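Local coordinates for molybdate-binding protein MolA (Haemophilus influenzae, PDB 3PSH) that binds molybdate and tungstate, but not sulfate or phosphate, in the periplasm and serves the MolBCA ABC transporter as its solute-binding subunit for molybdate import, at residues Q27-A32 with G43-W48; F89-A94 with W278-P283; I238-R243 with P249-D254. One frame throughout, in Å; residues are numbered along the deposited sequence.

Contact 1. Residues Q27-A32 with G43-W48; sequences QTLNIA and GVLSNW. With MOO (molybdate ion), chain B.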
loop_
_atom_site.group_PDB
_atom_site.type_symbol
_atom_site.label_atom_id
_atom_site.label_comp_id
_atom_site.label_asym_id
_atom_site.label_seq_id
_atom_site.Cartn_x
_atom_site.Cartn_y
_atom_site.Cartn_z
ATOM N N GLN A 27 5.825 2.659 -0.689
ATOM C CA GLN A 27 4.982 2.567 0.523
ATOM C C GLN A 27 5.584 3.414 1.627
ATOM O O GLN A 27 4.906 4.228 2.289
ATOM C CB GLN A 27 4.794 1.154 1.036
ATOM C CG GLN A 27 3.988 0.414 -0.096
ATOM C CD GLN A 27 4.839 -0.424 -0.971
ATOM O OE1 GLN A 27 6.034 -0.195 -1.169
ATOM N NE2 GLN A 27 4.178 -1.459 -1.562
ATOM N N THR A 28 6.888 3.207 1.836
ATOM C CA THR A 28 7.531 4.050 2.862
ATOM C C THR A 28 7.491 5.553 2.416
ATOM O O THR A 28 7.296 6.416 3.262
ATOM C CB THR A 28 8.984 3.664 2.990
ATOM O OG1 THR A 28 9.097 2.386 3.635
ATOM C CG2 THR A 28 9.758 4.720 3.776
ATOM N N LEU A 29 7.661 5.875 1.117
ATOM C CA LEU A 29 7.607 7.245 0.648
ATOM C C LEU A 29 6.266 7.870 1.052
ATOM O O LEU A 29 6.254 8.971 1.535
ATOM C CB LEU A 29 7.883 7.303 -0.897
ATOM C CG LEU A 29 7.941 8.710 -1.522
ATOM C CD1 LEU A 29 8.871 9.663 -0.638
ATOM C CD2 LEU A 29 8.517 8.504 -2.911
ATOM N N ASN A 30 5.145 7.163 0.817
ATOM C CA ASN A 30 3.811 7.728 1.062
ATOM C C ASN A 30 3.701 7.938 2.597
ATOM O O ASN A 30 3.170 8.924 3.014
ATOM C CB ASN A 30 2.777 6.710 0.517
ATOM C CG ASN A 30 1.349 7.149 0.787
ATOM O OD1 ASN A 30 1.039 8.371 0.757
ATOM N ND2 ASN A 30 0.480 6.163 0.997
ATOM N N ILE A 31 4.172 6.981 3.375
ATOM C CA ILE A 31 4.211 7.209 4.868
ATOM C C ILE A 31 4.986 8.472 5.230
ATOM O O ILE A 31 4.506 9.288 6.038
ATOM C CB ILE A 31 4.623 5.913 5.640
ATOM C CG1 ILE A 31 3.568 4.780 5.453
ATOM C CG2 ILE A 31 5.000 6.286 7.168
ATOM C CD1 ILE A 31 4.052 3.433 5.806
ATOM N N ALA A 32 6.191 8.603 4.673
ATOM C CA ALA A 32 7.040 9.768 5.004
ATOM C C ALA A 32 6.365 11.051 4.614
ATOM O O ALA A 32 6.502 12.069 5.360
ATOM C CB ALA A 32 8.411 9.723 4.286
ATOM N N GLY A 43 16.534 11.384 -2.188
ATOM C CA GLY A 43 16.290 10.573 -3.423
ATOM C C GLY A 43 15.157 9.590 -3.181
ATOM O O GLY A 43 14.821 9.325 -2.046
ATOM N N VAL A 44 14.589 9.141 -4.278
ATOM C CA VAL A 44 13.422 8.247 -4.162
ATOM C C VAL A 44 13.519 7.254 -5.320
ATOM O O VAL A 44 14.261 7.527 -6.293
ATOM C CB VAL A 44 12.052 9.115 -4.263
ATOM C CG1 VAL A 44 11.913 10.106 -3.108
ATOM C CG2 VAL A 44 11.908 9.807 -5.590
ATOM N N LEU A 45 12.817 6.108 -5.217
ATOM C CA LEU A 45 12.747 5.146 -6.300
ATOM C C LEU A 45 12.418 5.788 -7.662
ATOM O O LEU A 45 11.556 6.638 -7.800
ATOM C CB LEU A 45 11.756 3.982 -6.003
ATOM C CG LEU A 45 10.254 4.362 -5.871
ATOM C CD1 LEU A 45 9.405 3.049 -5.870
ATOM C CD2 LEU A 45 9.853 5.235 -4.770
ATOM N N SER A 46 13.119 5.329 -8.668
ATOM C CA SER A 46 12.939 5.971 -9.983
ATOM C C SER A 46 11.536 5.704 -10.639
ATOM O O SER A 46 11.116 6.514 -11.497
ATOM C CB SER A 46 14.083 5.518 -10.919
ATOM O OG SER A 46 14.025 4.102 -11.180
ATOM N N ASN A 47 10.841 4.624 -10.195
ATOM C CA ASN A 47 9.450 4.353 -10.621
ATOM C C ASN A 47 8.369 4.918 -9.714
ATOM O O ASN A 47 7.239 4.346 -9.686
ATOM C CB ASN A 47 9.301 2.837 -10.872
ATOM C CG ASN A 47 9.739 1.974 -9.730
ATOM O OD1 ASN A 47 10.571 2.370 -8.884
ATOM N ND2 ASN A 47 9.186 0.729 -9.698
ATOM N N TRP A 48 8.687 5.997 -8.995
ATOM C CA TRP A 48 7.681 6.610 -8.046
ATOM C C TRP A 48 6.390 7.071 -8.735
ATOM O O TRP A 48 5.282 6.781 -8.213
ATOM C CB TRP A 48 8.326 7.647 -7.145
ATOM C CG TRP A 48 8.709 8.910 -7.857
ATOM C CD1 TRP A 48 9.926 9.203 -8.490
ATOM C CD2 TRP A 48 7.888 10.067 -7.984
ATOM N NE1 TRP A 48 9.858 10.490 -9.021
ATOM C CE2 TRP A 48 8.633 11.050 -8.703
ATOM C CE3 TRP A 48 6.544 10.375 -7.605
ATOM C CZ2 TRP A 48 8.079 12.366 -9.007
ATOM C CZ3 TRP A 48 5.986 11.708 -7.908
ATOM C CH2 TRP A 48 6.757 12.655 -8.614
HETATM MO MO MOO B . 1.928 -2.874 -3.825
HETATM O O1 MOO B . 0.508 -3.481 -4.516
HETATM O O2 MOO B . 3.209 -4.021 -3.907
HETATM O O3 MOO B . 1.658 -2.521 -2.182
HETATM O O4 MOO B . 2.211 -1.369 -4.558
#
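L29 reaches from helix 26-34 onto V44, and its CD2 is the atom that does most of the touching. That methyl lies 3.8 Å from V44 CG1, while the sister branch L29 CD1 comes within 3.9 Å of the same V44 CG1, so the leucine fork straddles a single valine methyl; the two side chains cross at about a right angle. L45 adds its CD2 at 4.0 Å from L29 CD2. Farther round, W48 offers only its CB, 4.3 Å from L29 CD2, before the indole turns away. A first torsion of -177° swings the fork of L29 away from its own backbone N and off the helix, toward V44 and L45. V23 and I41 complete the surroundings of L29, which makes this the helix-to-sheet seam of a beta-alpha-beta unit built from strand 21-24, helix 26-34 and strand 41-44. A type I turn from L45 to W48 then leads the chain away. At the start of the helix, Q27 bends at chi2 (100°) and gives NE2 to molybdate O3 at 2.8 Å, with an N-H...O angle of 139°. No polar bond crosses between the two segments: apolar contacts seat the helix, while its N-terminal end faces the oxyanion, where the helix dipole would be expected to favour the negative charge.

Contact 2. Residues F89-A94 with W278-P283; sequences FVTNYA and WGYPMP. With MOO (molybdate ion), chain B.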
loop_
_atom_site.group_PDB
_atom_site.type_symbol
_atom_site.label_atom_id
_atom_site.label_comp_id
_atom_site.label_asym_id
_atom_site.label_seq_id
_atom_site.Cartn_x
_atom_site.Cartn_y
_atom_site.Cartn_z
ATOM N N PHE A 89 16.146 3.590 2.747
ATOM C CA PHE A 89 15.049 2.654 3.023
ATOM C C PHE A 89 14.875 1.811 1.801
ATOM O O PHE A 89 14.861 2.337 0.725
ATOM C CB PHE A 89 13.722 3.397 3.225
ATOM C CG PHE A 89 13.659 4.151 4.529
ATOM C CD1 PHE A 89 13.050 3.555 5.684
ATOM C CD2 PHE A 89 14.158 5.448 4.594
ATOM C CE1 PHE A 89 13.007 4.314 6.931
ATOM C CE2 PHE A 89 14.076 6.188 5.811
ATOM C CZ PHE A 89 13.448 5.601 6.932
ATOM N N VAL A 90 14.806 0.499 2.031
ATOM C CA VAL A 90 14.550 -0.430 0.908
ATOM C C VAL A 90 13.291 -1.226 1.234
ATOM O O VAL A 90 12.940 -1.384 2.425
ATOM C CB VAL A 90 15.772 -1.388 0.632
ATOM C CG1 VAL A 90 17.007 -0.476 0.277
ATOM C CG2 VAL A 90 16.060 -2.411 1.783
ATOM N N THR A 91 12.689 -1.857 0.207
ATOM C CA THR A 91 11.574 -2.818 0.450
ATOM C C THR A 91 12.143 -4.141 1.027
ATOM O O THR A 91 13.268 -4.575 0.733
ATOM C CB THR A 91 10.813 -3.006 -0.850
ATOM O OG1 THR A 91 9.508 -3.575 -0.597
ATOM C CG2 THR A 91 11.601 -3.766 -1.897
ATOM N N ASN A 92 11.260 -4.859 1.749
ATOM C CA ASN A 92 11.652 -6.053 2.404
ATOM C C ASN A 92 12.185 -7.137 1.489
ATOM O O ASN A 92 13.012 -7.897 1.890
ATOM C CB ASN A 92 10.520 -6.605 3.266
ATOM C CG ASN A 92 9.270 -6.864 2.440
ATOM O OD1 ASN A 92 8.679 -5.917 1.833
ATOM N ND2 ASN A 92 8.963 -8.122 2.283
ATOM N N TYR A 93 11.721 -7.213 0.241
ATOM C CA TYR A 93 12.195 -8.257 -0.637
ATOM C C TYR A 93 13.358 -7.770 -1.507
ATOM O O TYR A 93 13.731 -8.444 -2.515
ATOM C CB TYR A 93 10.978 -8.752 -1.486
ATOM C CG TYR A 93 10.373 -7.716 -2.429
ATOM C CD1 TYR A 93 10.956 -7.476 -3.700
ATOM C CD2 TYR A 93 9.205 -7.043 -2.105
ATOM C CE1 TYR A 93 10.422 -6.497 -4.579
ATOM C CE2 TYR A 93 8.678 -6.057 -2.980
ATOM C CZ TYR A 93 9.257 -5.823 -4.219
ATOM O OH TYR A 93 8.725 -4.934 -5.096
ATOM N N ALA A 94 13.947 -6.590 -1.171
ATOM C CA ALA A 94 15.141 -6.071 -1.992
ATOM C C ALA A 94 16.175 -7.181 -2.066
ATOM O O ALA A 94 16.477 -7.790 -1.059
ATOM C CB ALA A 94 15.742 -4.820 -1.383
ATOM N N TRP A 278 -3.816 -2.464 -2.103
ATOM C CA TRP A 278 -2.494 -2.772 -2.630
ATOM C C TRP A 278 -2.016 -4.046 -1.907
ATOM O O TRP A 278 -2.615 -4.552 -0.969
ATOM C CB TRP A 278 -1.561 -1.631 -2.195
ATOM C CG TRP A 278 -1.670 -0.436 -3.018
ATOM C CD1 TRP A 278 -2.619 -0.187 -4.076
ATOM C CD2 TRP A 278 -0.826 0.710 -2.953
ATOM N NE1 TRP A 278 -2.361 1.055 -4.622
ATOM C CE2 TRP A 278 -1.241 1.594 -3.984
ATOM C CE3 TRP A 278 0.321 1.043 -2.177
ATOM C CZ2 TRP A 278 -0.573 2.838 -4.210
ATOM C CZ3 TRP A 278 1.004 2.245 -2.465
ATOM C CH2 TRP A 278 0.512 3.150 -3.406
ATOM N N GLY A 279 -0.907 -4.602 -2.372
ATOM C CA GLY A 279 -0.405 -5.792 -1.669
ATOM C C GLY A 279 0.127 -5.472 -0.275
ATOM O O GLY A 279 0.174 -6.347 0.568
ATOM N N TYR A 280 0.456 -4.212 -0.041
ATOM C CA TYR A 280 0.873 -3.667 1.288
ATOM C C TYR A 280 -0.231 -2.732 1.880
ATOM O O TYR A 280 -0.733 -1.843 1.131
ATOM C CB TYR A 280 2.195 -2.799 1.145
ATOM C CG TYR A 280 3.438 -3.618 0.851
ATOM C CD1 TYR A 280 4.505 -3.712 1.783
ATOM C CD2 TYR A 280 3.573 -4.231 -0.390
ATOM C CE1 TYR A 280 5.678 -4.476 1.487
ATOM C CE2 TYR A 280 4.699 -5.016 -0.682
ATOM C CZ TYR A 280 5.755 -5.079 0.250
ATOM O OH TYR A 280 6.855 -5.880 -0.120
ATOM N N PRO A 281 -0.421 -2.715 3.227
ATOM C CA PRO A 281 -1.402 -1.846 3.833
ATOM C C PRO A 281 -0.824 -0.398 3.900
ATOM O O PRO A 281 0.376 -0.224 4.207
ATOM C CB PRO A 281 -1.512 -2.409 5.221
ATOM C CG PRO A 281 -0.042 -2.941 5.611
ATOM C CD PRO A 281 0.288 -3.574 4.253
ATOM N N MET A 282 -1.704 0.597 3.757
ATOM C CA MET A 282 -1.320 1.989 3.878
ATOM C C MET A 282 -2.354 2.608 4.766
ATOM O O MET A 282 -3.524 2.174 4.738
ATOM C CB MET A 282 -1.333 2.714 2.498
ATOM C CG MET A 282 -0.494 2.139 1.362
ATOM S SD MET A 282 1.243 2.829 1.273
ATOM C CE MET A 282 1.825 2.636 2.954
ATOM N N PRO A 283 -1.928 3.557 5.619
ATOM C CA PRO A 283 -2.825 4.005 6.661
ATOM C C PRO A 283 -4.104 4.567 6.098
ATOM O O PRO A 283 -5.160 4.364 6.731
ATOM C CB PRO A 283 -2.038 5.122 7.390
ATOM C CG PRO A 283 -0.802 5.478 6.404
ATOM C CD PRO A 283 -0.571 4.199 5.636
HETATM MO MO MOO B . 1.928 -2.874 -3.825
HETATM O O1 MOO B . 0.508 -3.481 -4.516
HETATM O O2 MOO B . 3.209 -4.021 -3.907
HETATM O O3 MOO B . 1.658 -2.521 -2.182
HETATM O O4 MOO B . 2.211 -1.369 -4.558
HETATM O O HOH W 1 6.637 -8.528 0.529
#
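Y280 pushes its phenol end into the corner formed by T91, N92 and Y93, and the hydroxyl meets the Y93 ring at the edge, with Y280 OH 3.3 Å from Y93 CD2. The hydroxyl donates to N92 OD1 over 2.7 Å, in the carbonyl plane and on a lone pair; the amide and ring planes stand 61° apart. Water 1 closes a small polar ring, donating to Y280 OH at 2.7 Å and accepting from N92 ND2 at 2.9 Å. T91 OG1 lies close by, but its hydrogen bond is with Q25. The backbone at the other end of the tyrosine grips the ligand: G279 N donates almost straight (176°) to molybdate O1 at 2.8 Å, and Y280 N to O3 at 3.0 Å. Molybdate O4 lies over one face of the W278 indole, toward its rim. Anchored on N92 and bound to molybdate, Y280 links a loop after one sheet to a strand of the other, consistent with the inter-lobe cleft of periplasmic binding proteins. T91 ends strand 87-91, between strands 21-24 and 109-112. Q27 of helix 26-34 touches Y280, P281 rests on helix 132-151, and M282 occupies the N-cap position of helix 283-297.

Contact 3. Residues I238-R243 with P249-D254; sequences ILVQDR and PQILND. With MOO (molybdate ion), chain B.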
loop_
_atom_site.group_PDB
_atom_site.type_symbol
_atom_site.label_atom_id
_atom_site.label_comp_id
_atom_site.label_asym_id
_atom_site.label_seq_id
_atom_site.Cartn_x
_atom_site.Cartn_y
_atom_site.Cartn_z
ATOM N N ILE A 238 -15.728 -5.924 -9.933
ATOM C CA ILE A 238 -14.302 -5.748 -10.318
ATOM C C ILE A 238 -13.820 -4.401 -9.864
ATOM O O ILE A 238 -14.490 -3.412 -10.040
ATOM C CB ILE A 238 -14.007 -6.026 -11.816
ATOM C CG1 ILE A 238 -14.155 -7.480 -12.155
ATOM C CG2 ILE A 238 -12.612 -5.552 -12.289
ATOM C CD1 ILE A 238 -14.271 -7.695 -13.769
ATOM N N LEU A 239 -12.642 -4.376 -9.196
ATOM C CA LEU A 239 -12.053 -3.145 -8.688
ATOM C C LEU A 239 -10.746 -2.933 -9.438
ATOM O O LEU A 239 -10.097 -3.923 -9.869
ATOM C CB LEU A 239 -11.799 -3.221 -7.153
ATOM C CG LEU A 239 -13.173 -3.469 -6.380
ATOM C CD1 LEU A 239 -12.844 -3.676 -4.977
ATOM C CD2 LEU A 239 -14.126 -2.157 -6.522
ATOM N N VAL A 240 -10.490 -1.637 -9.665
ATOM C CA VAL A 240 -9.256 -1.201 -10.311
ATOM C C VAL A 240 -8.602 -0.153 -9.396
ATOM O O VAL A 240 -9.237 0.689 -8.819
ATOM C CB VAL A 240 -9.499 -0.630 -11.729
ATOM C CG1 VAL A 240 -8.211 -0.048 -12.379
ATOM C CG2 VAL A 240 -10.018 -1.763 -12.673
ATOM N N GLN A 241 -7.282 -0.275 -9.266
ATOM C CA GLN A 241 -6.519 0.689 -8.454
ATOM C C GLN A 241 -6.462 2.022 -9.151
ATOM O O GLN A 241 -6.213 2.008 -10.383
ATOM C CB GLN A 241 -5.084 0.136 -8.288
ATOM C CG GLN A 241 -5.076 -1.158 -7.396
ATOM C CD GLN A 241 -3.708 -1.852 -7.234
ATOM O OE1 GLN A 241 -2.703 -1.524 -7.959
ATOM N NE2 GLN A 241 -3.642 -2.779 -6.269
ATOM N N ASP A 242 -6.580 3.116 -8.381
ATOM C CA ASP A 242 -6.584 4.482 -8.923
ATOM C C ASP A 242 -5.331 4.804 -9.746
ATOM O O ASP A 242 -5.415 5.558 -10.770
ATOM C CB ASP A 242 -6.691 5.520 -7.812
ATOM C CG ASP A 242 -6.895 6.930 -8.349
ATOM O OD1 ASP A 242 -7.877 7.127 -9.139
ATOM O OD2 ASP A 242 -6.133 7.832 -7.955
ATOM N N ARG A 243 -4.200 4.182 -9.372
ATOM C CA ARG A 243 -2.945 4.463 -10.171
ATOM C C ARG A 243 -2.920 3.847 -11.566
ATOM O O ARG A 243 -2.013 4.174 -12.340
ATOM C CB ARG A 243 -1.703 3.998 -9.436
ATOM C CG ARG A 243 -1.781 2.485 -9.031
ATOM C CD ARG A 243 -0.522 2.076 -8.125
ATOM N NE ARG A 243 -0.749 0.652 -7.751
ATOM C CZ ARG A 243 0.061 -0.046 -6.901
ATOM N NH1 ARG A 243 1.187 0.586 -6.461
ATOM N NH2 ARG A 243 -0.156 -1.325 -6.574
ATOM N N PRO A 249 -11.367 1.203 -18.856
ATOM C CA PRO A 249 -11.830 1.144 -20.298
ATOM C C PRO A 249 -11.364 -0.077 -21.037
ATOM O O PRO A 249 -12.132 -0.597 -21.832
ATOM C CB PRO A 249 -11.355 2.501 -20.893
ATOM C CG PRO A 249 -10.048 2.749 -19.987
ATOM C CD PRO A 249 -10.654 2.459 -18.600
ATOM N N GLN A 250 -10.157 -0.573 -20.761
ATOM C CA GLN A 250 -9.609 -1.830 -21.261
ATOM C C GLN A 250 -10.585 -2.971 -21.020
ATOM O O GLN A 250 -10.910 -3.741 -21.943
ATOM C CB GLN A 250 -8.303 -2.083 -20.525
ATOM C CG GLN A 250 -7.528 -3.273 -20.879
ATOM C CD GLN A 250 -6.084 -3.048 -20.448
ATOM O OE1 GLN A 250 -5.575 -1.903 -20.525
ATOM N NE2 GLN A 250 -5.460 -4.084 -19.909
ATOM N N ILE A 251 -10.993 -3.145 -19.771
ATOM C CA ILE A 251 -11.914 -4.190 -19.422
ATOM C C ILE A 251 -13.298 -3.984 -20.054
ATOM O O ILE A 251 -13.853 -4.927 -20.632
ATOM C CB ILE A 251 -12.039 -4.243 -17.881
ATOM C CG1 ILE A 251 -10.781 -4.989 -17.371
ATOM C CG2 ILE A 251 -13.276 -5.085 -17.500
ATOM C CD1 ILE A 251 -10.624 -4.879 -15.811
ATOM N N LEU A 252 -13.806 -2.774 -19.978
ATOM C CA LEU A 252 -15.146 -2.452 -20.446
ATOM C C LEU A 252 -15.231 -2.680 -21.983
ATOM O O LEU A 252 -16.303 -3.030 -22.478
ATOM C CB LEU A 252 -15.454 -1.006 -20.088
ATOM C CG LEU A 252 -16.206 -0.645 -18.796
ATOM C CD1 LEU A 252 -15.979 -1.599 -17.686
ATOM C CD2 LEU A 252 -16.197 0.821 -18.338
ATOM N N ASN A 253 -14.136 -2.477 -22.707
ATOM C CA ASN A 253 -14.148 -2.522 -24.208
ATOM C C ASN A 253 -13.653 -3.883 -24.718
ATOM O O ASN A 253 -13.533 -4.117 -25.930
ATOM C CB ASN A 253 -13.291 -1.404 -24.759
ATOM C CG ASN A 253 -13.755 -0.004 -24.273
ATOM O OD1 ASN A 253 -14.924 0.234 -23.883
ATOM N ND2 ASN A 253 -12.787 0.928 -24.244
ATOM N N ASP A 254 -13.359 -4.800 -23.778
ATOM C CA ASP A 254 -12.815 -6.095 -24.110
ATOM C C ASP A 254 -13.965 -7.106 -24.142
ATOM O O ASP A 254 -14.508 -7.530 -23.112
ATOM C CB ASP A 254 -11.634 -6.474 -23.193
ATOM C CG ASP A 254 -10.988 -7.747 -23.621
ATOM O OD1 ASP A 254 -11.634 -8.523 -24.390
ATOM O OD2 ASP A 254 -9.798 -7.987 -23.255
HETATM MO MO MOO B . 1.928 -2.874 -3.825
HETATM O O1 MOO B . 0.508 -3.481 -4.516
HETATM O O2 MOO B . 3.209 -4.021 -3.907
HETATM O O3 MOO B . 1.658 -2.521 -2.182
HETATM O O4 MOO B . 2.211 -1.369 -4.558
#
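Q241 OE1 is gripped side-on by R243, which sends both NE and NH2 to this one oxygen, each at 2.9 Å from Q241 OE1; N190 ND2 is a further partner. The oxygen lies in the guanidinium plane, but both nitrogens approach from the same face of the amide, well above its carbonyl plane and not on a lone pair. Q241 NE2 is held as well, by Y196 OH and A277 O, so the amide is fixed at both ends and would help to fix the rotation of the guanidinium. R243 leaves the backbone with CG between N and the carbonyl carbon (chi1 55°) and then runs extended to NE. The outer edge of its guanidinium thereby faces molybdate, with the molybdenum in plane. R243 NH1 donates to molybdate O4 at 2.9 Å, and R243 NH2 spans O1 and O4, each 3.1 Å from it. NH1 also reaches Q51 O, and W278 makes a cation-pi contact with the group.

Back along the same segment, strand 237-240 is backed by helix 247-252. I251 CD1 is the methyl that bridges the gap, 4.1 Å from I238 CG2 and 4.5 Å from V240 CG2. I238 and V240 direct their CB toward the helix, whereas L239, between them, turns its CB away and packs on strand 184-188 and F269. A189 and L263 also touch I251. Between the two segments the contact is wholly apolar, methyl against methyl, while just past the strand's end a polar network engages all three guanidinium nitrogens. Such an arrangement would be expected to favour a charged arginine, and is consistent with a second-shell glutamine that helps orient it toward the oxyanion.

Overall arrangement
From the N terminus, contact 1 comes first, closing a ten-residue loop inside a beta-alpha-beta unit of the sheet that holds strands 21-24 and 87-91. Contact 2 opens only after contact 1 has closed. It spans 183 residues, joining the end of strand 87-91 to the loop that follows strand 268-270 of the second parallel sheet. Contact 3, a five-residue closure against that second sheet, is nested inside this long loop. Contacts 1 and 2 meet where M282 packs against N30 and I31, contacts 2 and 3 where W278 lies against Q241; contacts 1 and 3 do not touch, yet molybdate is bound by residues of all three, between the two sheets.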